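Local atomic coordinates of amidohydrolase 3 domain-containing protein (Pyrococcus furiosus, PDB entry 3ICJ), a protein that is an uncharacterised zinc-dependent member of the amidohydrolase family that probably hydrolyses carbon-nitrogen bonds other than peptide bonds. Residues A346-G351 and I371-L376; A358-E363 and L382-E387; A394-I399 and Y418-L423. One frame throughout, in Å; residues are numbered along the deposited sequence.

Contact 1. Residues A346-G351 and I371-L376. With ZN (zinc ion), chain C.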
# COMPACT_ATOMS: atom_id res chain seq x y z
N ALA A 346 3.71 12.57 -2.30
CA ALA A 346 4.35 11.41 -1.71
C ALA A 346 5.42 10.94 -2.67
O ALA A 346 5.18 10.78 -3.86
CB ALA A 346 3.35 10.31 -1.48
N VAL A 347 6.62 10.74 -2.13
CA VAL A 347 7.80 10.43 -2.92
C VAL A 347 8.42 9.11 -2.45
O VAL A 347 8.89 9.01 -1.32
CB VAL A 347 8.82 11.59 -2.80
CG1 VAL A 347 10.11 11.25 -3.43
CG2 VAL A 347 8.25 12.89 -3.40
N HIS A 348 8.41 8.10 -3.31
CA HIS A 348 9.11 6.82 -3.08
C HIS A 348 10.63 7.04 -3.09
O HIS A 348 11.20 7.50 -4.07
CB HIS A 348 8.65 5.82 -4.17
CG HIS A 348 9.54 4.63 -4.39
ND1 HIS A 348 9.06 3.33 -4.38
CD2 HIS A 348 10.86 4.52 -4.71
CE1 HIS A 348 10.04 2.49 -4.66
NE2 HIS A 348 11.15 3.19 -4.85
N ALA A 349 11.27 6.77 -1.96
CA ALA A 349 12.73 6.81 -1.85
C ALA A 349 13.22 5.65 -0.99
O ALA A 349 12.93 5.59 0.21
CB ALA A 349 13.20 8.12 -1.28
N ILE A 350 13.98 4.75 -1.60
CA ILE A 350 14.45 3.53 -0.93
C ILE A 350 15.93 3.63 -0.57
O ILE A 350 16.30 3.45 0.60
CB ILE A 350 14.07 2.27 -1.77
CG1 ILE A 350 12.55 2.09 -1.70
CG2 ILE A 350 14.86 0.99 -1.30
CD1 ILE A 350 12.01 0.73 -2.27
N GLY A 351 16.76 3.94 -1.57
CA GLY A 351 18.20 4.07 -1.35
C GLY A 351 18.53 5.32 -0.56
O GLY A 351 17.76 6.28 -0.57
N ILE A 371 7.56 10.73 2.53
CA ILE A 371 8.44 9.77 1.87
C ILE A 371 7.89 8.36 2.12
O ILE A 371 7.59 7.98 3.25
CB ILE A 371 9.94 9.91 2.35
CG1 ILE A 371 10.54 11.22 1.84
CG2 ILE A 371 10.80 8.72 1.89
CD1 ILE A 371 11.93 11.53 2.45
N GLU A 372 7.73 7.61 1.03
CA GLU A 372 7.33 6.22 1.08
C GLU A 372 8.59 5.37 1.16
O GLU A 372 9.54 5.60 0.39
CB GLU A 372 6.55 5.84 -0.19
CG GLU A 372 5.50 6.87 -0.59
CD GLU A 372 4.59 7.21 0.57
OE1 GLU A 372 3.88 6.31 1.04
OE2 GLU A 372 4.61 8.37 1.03
N HIS A 373 8.57 4.40 2.07
CA HIS A 373 9.64 3.42 2.37
C HIS A 373 10.73 3.94 3.29
O HIS A 373 10.90 3.41 4.39
CB HIS A 373 10.20 2.73 1.11
CG HIS A 373 9.13 2.26 0.17
ND1 HIS A 373 8.19 1.32 0.52
CD2 HIS A 373 8.81 2.65 -1.09
CE1 HIS A 373 7.35 1.13 -0.48
NE2 HIS A 373 7.71 1.92 -1.47
N ALA A 374 11.47 4.96 2.82
CA ALA A 374 12.68 5.47 3.49
C ALA A 374 13.55 4.32 4.02
O ALA A 374 13.96 4.32 5.19
CB ALA A 374 12.29 6.44 4.63
N SER A 375 13.81 3.33 3.17
CA SER A 375 14.37 2.04 3.58
C SER A 375 15.76 2.16 4.16
O SER A 375 16.07 1.54 5.18
CB SER A 375 14.38 1.06 2.40
OG SER A 375 13.08 0.96 1.84
N LEU A 376 16.61 2.97 3.52
CA LEU A 376 17.92 3.31 4.10
C LEU A 376 18.02 4.78 4.52
O LEU A 376 17.96 5.67 3.67
CB LEU A 376 19.05 2.97 3.13
CG LEU A 376 18.96 1.56 2.52
CD1 LEU A 376 19.98 1.38 1.41
CD2 LEU A 376 19.15 0.50 3.58
ZN ZN C . 7.25 2.43 -3.77
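His348 and His373 meet at the C-terminal end of strand 346-349 and just past strand 370-371, its parallel neighbour in the amidohydrolase barrel, a buried strand pair that carries one zinc site of the binuclear centre. His348 ND1 binds the zinc ion at 2.1 Å and His373 NE2 at 2.4 Å; the carboxylated Lys296, which also reaches the second zinc, completes the site. The two imidazoles form an offset edge-to-face pair, planes at 80°, with the edge of His373 turned to the face of His348 and CD2 of His373 3.4 Å from His348 ND1. With CG of His348 anti to the backbone N (chi1 161°) and the ring rotated to chi2 128°, ND1 faces the metal. Second-shell bonds fix both rings: His348 NE2 to the carbonyl of Gly301, His373 ND1 to Gln395 OE1. The strands are laced by Glu372 N to Val347 O and Ala349 N to Glu372 O. Glu372 bends back at chi2: OE1 is hydrogen-bonded to ND1 of His101, a ligand of the other zinc, and OE2 forms a salt bridge with Arg370. Past the corner at Glu372, His373 CB packs on Ile350 CG1, and Leu376 N closes the pair on Ile350 O at 3.0 Å.

Contact 2. Residues A358-E363 and L382-E387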
# COMPACT_ATOMS: atom_id res chain seq x y z
N ALA A 358 14.97 13.44 -2.33
CA ALA A 358 13.64 13.79 -1.80
C ALA A 358 13.71 14.92 -0.77
O ALA A 358 12.94 15.86 -0.85
CB ALA A 358 12.95 12.55 -1.21
N LEU A 359 14.64 14.82 0.18
CA LEU A 359 14.87 15.90 1.16
C LEU A 359 15.28 17.23 0.52
O LEU A 359 14.74 18.27 0.90
CB LEU A 359 15.87 15.47 2.23
CG LEU A 359 15.47 14.30 3.15
CD1 LEU A 359 16.65 13.87 4.02
CD2 LEU A 359 14.28 14.64 4.00
N ASP A 360 16.18 17.18 -0.47
CA ASP A 360 16.56 18.37 -1.24
C ASP A 360 15.36 19.00 -1.92
O ASP A 360 15.24 20.22 -1.96
CB ASP A 360 17.57 18.02 -2.34
CG ASP A 360 18.96 17.71 -1.81
OD1 ASP A 360 19.26 17.98 -0.62
OD2 ASP A 360 19.77 17.19 -2.60
N ALA A 361 14.49 18.17 -2.49
CA ALA A 361 13.34 18.66 -3.22
C ALA A 361 12.33 19.34 -2.29
O ALA A 361 11.79 20.40 -2.64
CB ALA A 361 12.69 17.55 -3.98
N PHE A 362 12.10 18.74 -1.12
CA PHE A 362 11.20 19.30 -0.11
C PHE A 362 11.74 20.59 0.50
O PHE A 362 10.99 21.54 0.73
CB PHE A 362 10.88 18.29 1.01
CG PHE A 362 10.07 17.10 0.55
CD1 PHE A 362 9.14 17.22 -0.48
CD2 PHE A 362 10.22 15.87 1.18
CE1 PHE A 362 8.39 16.11 -0.89
CE2 PHE A 362 9.48 14.76 0.78
CZ PHE A 362 8.56 14.88 -0.25
N GLU A 363 13.04 20.60 0.78
CA GLU A 363 13.73 21.77 1.29
C GLU A 363 13.60 22.96 0.36
O GLU A 363 13.24 24.06 0.79
CB GLU A 363 15.21 21.49 1.48
CG GLU A 363 15.65 21.37 2.90
CD GLU A 363 17.00 22.01 3.15
OE1 GLU A 363 17.06 23.00 3.90
OE2 GLU A 363 17.99 21.52 2.57
N LEU A 382 19.03 12.16 9.62
CA LEU A 382 18.03 12.24 10.69
C LEU A 382 17.65 13.67 11.10
O LEU A 382 16.47 13.98 11.21
CB LEU A 382 18.49 11.47 11.93
CG LEU A 382 18.75 9.98 11.78
CD1 LEU A 382 19.27 9.40 13.10
CD2 LEU A 382 17.47 9.25 11.34
N GLU A 383 18.65 14.53 11.30
CA GLU A 383 18.39 15.93 11.62
C GLU A 383 17.55 16.64 10.56
O GLU A 383 16.68 17.43 10.92
CB GLU A 383 19.69 16.72 11.87
CG GLU A 383 20.25 16.55 13.29
CD GLU A 383 19.21 16.76 14.41
OE1 GLU A 383 18.50 17.79 14.40
OE2 GLU A 383 19.11 15.88 15.30
N ARG A 384 17.80 16.36 9.28
CA ARG A 384 17.06 16.99 8.18
C ARG A 384 15.60 16.55 8.17
O ARG A 384 14.73 17.36 7.89
CB ARG A 384 17.67 16.64 6.82
CG ARG A 384 19.04 17.21 6.55
CD ARG A 384 19.45 16.91 5.12
NE ARG A 384 18.82 17.84 4.17
CZ ARG A 384 18.79 17.66 2.86
NH1 ARG A 384 18.23 18.57 2.07
NH2 ARG A 384 19.33 16.57 2.32
N ILE A 385 15.37 15.27 8.46
CA ILE A 385 14.02 14.68 8.50
C ILE A 385 13.21 15.28 9.64
O ILE A 385 12.07 15.69 9.44
CB ILE A 385 14.10 13.12 8.58
CG1 ILE A 385 14.65 12.56 7.26
CG2 ILE A 385 12.73 12.48 8.87
CD1 ILE A 385 15.07 11.10 7.32
N LYS A 386 13.83 15.36 10.83
CA LYS A 386 13.23 15.99 12.00
C LYS A 386 12.85 17.45 11.73
O LYS A 386 11.71 17.84 11.98
CB LYS A 386 14.20 15.91 13.19
CG LYS A 386 13.65 16.38 14.53
CD LYS A 386 14.78 16.32 15.57
CE LYS A 386 14.50 17.19 16.79
NZ LYS A 386 13.59 16.51 17.74
N GLU A 387 13.81 18.22 11.18
CA GLU A 387 13.69 19.68 10.98
C GLU A 387 12.66 20.07 9.91
O GLU A 387 11.94 21.05 10.07
CB GLU A 387 15.09 20.29 10.72
CG GLU A 387 15.24 21.33 9.59
CD GLU A 387 16.62 21.24 8.88
OE1 GLU A 387 16.65 21.22 7.62
OE2 GLU A 387 17.67 21.17 9.56
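Arg384 reaches from helix 379-388 across to helix 352-365, where Leu359, Asp360 and Glu363 receive it. These are two helices on the outside of the amidohydrolase barrel; over the short segments their axes run 36° apart in the same general direction and approach to 11.0 Å. So wide a spacing is bridged by side chains, chiefly the arginine. Its CB touches Leu359 CD1 at the buried foot of the contact. From there the chain runs outward, extended at chi2 and then bent at chi3 (80°), and this bend lays the guanidinium over the other helix. NE is 4.1 Å from Glu363 OE2, with no bond between them. CZ and NH2 lie above Leu359 CB, which covers one face of the guanidinium off centre, NH2 being 3.6 Å from that carbon. NH1 is the branch that does most of the binding: it donates to Asp360 OD1 at 2.9 Å and to Glu363 OE2 at 3.0 Å, so that two carboxylates one helical turn apart share one nitrogen in a salt-bridge network. Both oxygens are met on the side away from their partner oxygen, Asp360 OD1 on its anti lone pair, Glu363 OE2 28° out of the carboxylate plane. NH2 adds a weak bond to Asp360 OD1. The OE1 atoms of Glu363 and Glu387, like charges, lie 4.1 Å apart at the exposed side of the contact; Arg384 bound at Glu363 OE2 may offset some of that repulsion. Deeper in, Leu359 also packs against Val390 and Leu388, and Ile385 against Ile426 of helix 420-426. The apolar floor between the helices is Leu359 crossing Ile385 at about a right angle, CD2 to CG1 at 3.9 Å.

Contact 3. Residues A394-I399 and Y418-L423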
# COMPACT_ATOMS: atom_id res chain seq x y z
N ALA A 394 6.31 3.53 6.29
CA ALA A 394 7.22 2.39 6.31
C ALA A 394 6.46 1.07 6.39
O ALA A 394 5.34 1.01 6.91
CB ALA A 394 8.18 2.52 7.48
N GLN A 395 7.08 0.01 5.87
CA GLN A 395 6.47 -1.31 5.74
C GLN A 395 7.26 -2.31 6.59
O GLN A 395 8.31 -2.81 6.14
CB GLN A 395 6.44 -1.76 4.25
CG GLN A 395 5.58 -0.88 3.31
CD GLN A 395 6.24 0.46 2.95
OE1 GLN A 395 7.46 0.54 2.76
NE2 GLN A 395 5.43 1.53 2.85
N PRO A 396 6.79 -2.58 7.82
CA PRO A 396 7.61 -3.42 8.70
C PRO A 396 7.84 -4.84 8.20
O PRO A 396 8.88 -5.41 8.51
CB PRO A 396 6.83 -3.43 10.02
CG PRO A 396 6.03 -2.17 9.99
CD PRO A 396 5.67 -1.94 8.56
N HIS A 397 6.91 -5.40 7.42
CA HIS A 397 7.10 -6.75 6.91
C HIS A 397 8.28 -6.87 5.93
O HIS A 397 8.78 -7.96 5.70
CB HIS A 397 5.80 -7.36 6.35
CG HIS A 397 5.82 -8.86 6.33
ND1 HIS A 397 5.99 -9.59 5.17
CD2 HIS A 397 5.75 -9.77 7.34
CE1 HIS A 397 6.00 -10.89 5.46
NE2 HIS A 397 5.86 -11.02 6.77
N PHE A 398 8.76 -5.75 5.38
CA PHE A 398 9.99 -5.74 4.55
C PHE A 398 11.17 -6.33 5.35
O PHE A 398 12.06 -6.94 4.79
CB PHE A 398 10.37 -4.32 4.11
CG PHE A 398 9.58 -3.75 2.93
CD1 PHE A 398 8.43 -4.34 2.46
CD2 PHE A 398 10.01 -2.56 2.34
CE1 PHE A 398 7.72 -3.78 1.38
CE2 PHE A 398 9.31 -1.99 1.27
CZ PHE A 398 8.16 -2.61 0.79
N ILE A 399 11.17 -6.13 6.67
CA ILE A 399 12.20 -6.69 7.54
C ILE A 399 12.27 -8.23 7.43
O ILE A 399 13.36 -8.79 7.28
CB ILE A 399 12.04 -6.25 9.02
CG1 ILE A 399 12.21 -4.73 9.12
CG2 ILE A 399 13.09 -6.95 9.89
CD1 ILE A 399 11.77 -4.11 10.48
N TYR A 418 15.46 0.13 7.70
CA TYR A 418 14.18 -0.07 8.41
C TYR A 418 14.24 0.35 9.87
O TYR A 418 13.93 -0.42 10.81
CB TYR A 418 13.66 -1.52 8.24
CG TYR A 418 13.60 -1.96 6.79
CD1 TYR A 418 12.93 -1.19 5.82
CD2 TYR A 418 14.21 -3.14 6.37
CE1 TYR A 418 12.89 -1.59 4.47
CE2 TYR A 418 14.16 -3.56 5.03
CZ TYR A 418 13.50 -2.77 4.09
OH TYR A 418 13.45 -3.18 2.76
N ARG A 419 14.64 1.60 10.04
CA ARG A 419 14.91 2.18 11.35
C ARG A 419 13.62 2.69 11.99
O ARG A 419 13.47 3.89 12.25
CB ARG A 419 15.93 3.31 11.20
CG ARG A 419 17.27 2.82 10.68
CD ARG A 419 18.30 3.95 10.60
NE ARG A 419 18.78 4.39 11.92
CZ ARG A 419 19.77 5.27 12.08
NH1 ARG A 419 20.36 5.81 11.01
NH2 ARG A 419 20.17 5.62 13.30
N LEU A 420 12.69 1.77 12.25
CA LEU A 420 11.33 2.09 12.66
C LEU A 420 11.29 2.90 13.94
O LEU A 420 10.58 3.90 14.02
CB LEU A 420 10.48 0.81 12.81
CG LEU A 420 10.47 -0.15 11.61
CD1 LEU A 420 9.51 -1.31 11.86
CD2 LEU A 420 10.11 0.55 10.33
N LYS A 421 12.05 2.46 14.94
CA LYS A 421 12.05 3.12 16.24
C LYS A 421 12.64 4.54 16.13
O LYS A 421 12.05 5.50 16.64
CB LYS A 421 12.80 2.27 17.27
CG LYS A 421 13.09 2.96 18.61
CD LYS A 421 11.81 3.21 19.38
CE LYS A 421 12.10 3.64 20.81
NZ LYS A 421 11.01 4.52 21.30
N THR A 422 13.76 4.67 15.43
CA THR A 422 14.43 5.96 15.26
C THR A 422 13.56 6.94 14.48
O THR A 422 13.30 8.05 14.94
CB THR A 422 15.80 5.79 14.59
OG1 THR A 422 16.62 4.99 15.43
CG2 THR A 422 16.51 7.14 14.39
N LEU A 423 13.08 6.52 13.30
CA LEU A 423 12.21 7.37 12.50
C LEU A 423 10.93 7.82 13.22
O LEU A 423 10.56 8.99 13.15
CB LEU A 423 11.90 6.71 11.15
CG LEU A 423 13.06 6.41 10.19
CD1 LEU A 423 12.55 5.59 9.02
CD2 LEU A 423 13.77 7.68 9.72
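The loop that leaves strand 391-394 of the amidohydrolase barrel and turns into helix 398-401 is covered here by Tyr418, just before helix 420-426, and Leu420 in its first turn. The contact is buried and apolar, with no hydrogen bond between the segments. A type I turn from Gln395 to Phe398 brings the CB of Phe398 over one face of the Tyr418 ring, a CH-pi contact with CB 4.0 Å from the ring centroid and 3.5 Å from CZ. The two rings themselves are oblique, planes at 71°, and Phe398 CD2 touches the phenol OH, whose hydrogen-bond partner is Asp402. Ile399 runs antiparallel alongside the Tyr418 side chain, setting CG1 3.6 Å from Tyr418 CB. Its chi2 is extended (167°), which carries CD1 onward to meet Leu420 CD1 tip to tip at 3.9 Å. The same leucine methyl presses on Pro396 CB, while its other branch, CD2, reaches Ala394 CB at the strand's end. Leu420 thus touches strand end, turn and helix start through its two methyls. Helix 442-451 adds Ala449 against both Pro396 and Leu420, strand 429-431 flanks Pro396 through Phe431, and Arg419 and Thr422 face Leu382 of helix 379-388.

How the contacts relate
The three contacts follow successive strands and helices of one barrel, and contact 1 supplies two ligands of one of its two zinc ions. Contact 2 packs on the outside of contact 1: Phe362 CZ lies 3.7 Å from Val347 CG2, and Ala358 CB lies 3.9 Å from Ile371 CD1. Contact 3 lies at the zinc end, where Phe398 CE2 is 3.6 Å from His373 ND1 and the side chain of Phe398 about 7 Å, nearest atoms, from a zinc ion. Ser375 O and Tyr418 N, 2.9 Å apart, probably add a backbone bond. Contacts 2 and 3, about 18 Å apart between centres, meet through Leu382, whose CD1 lies 3.8 Å from Thr422 CG2.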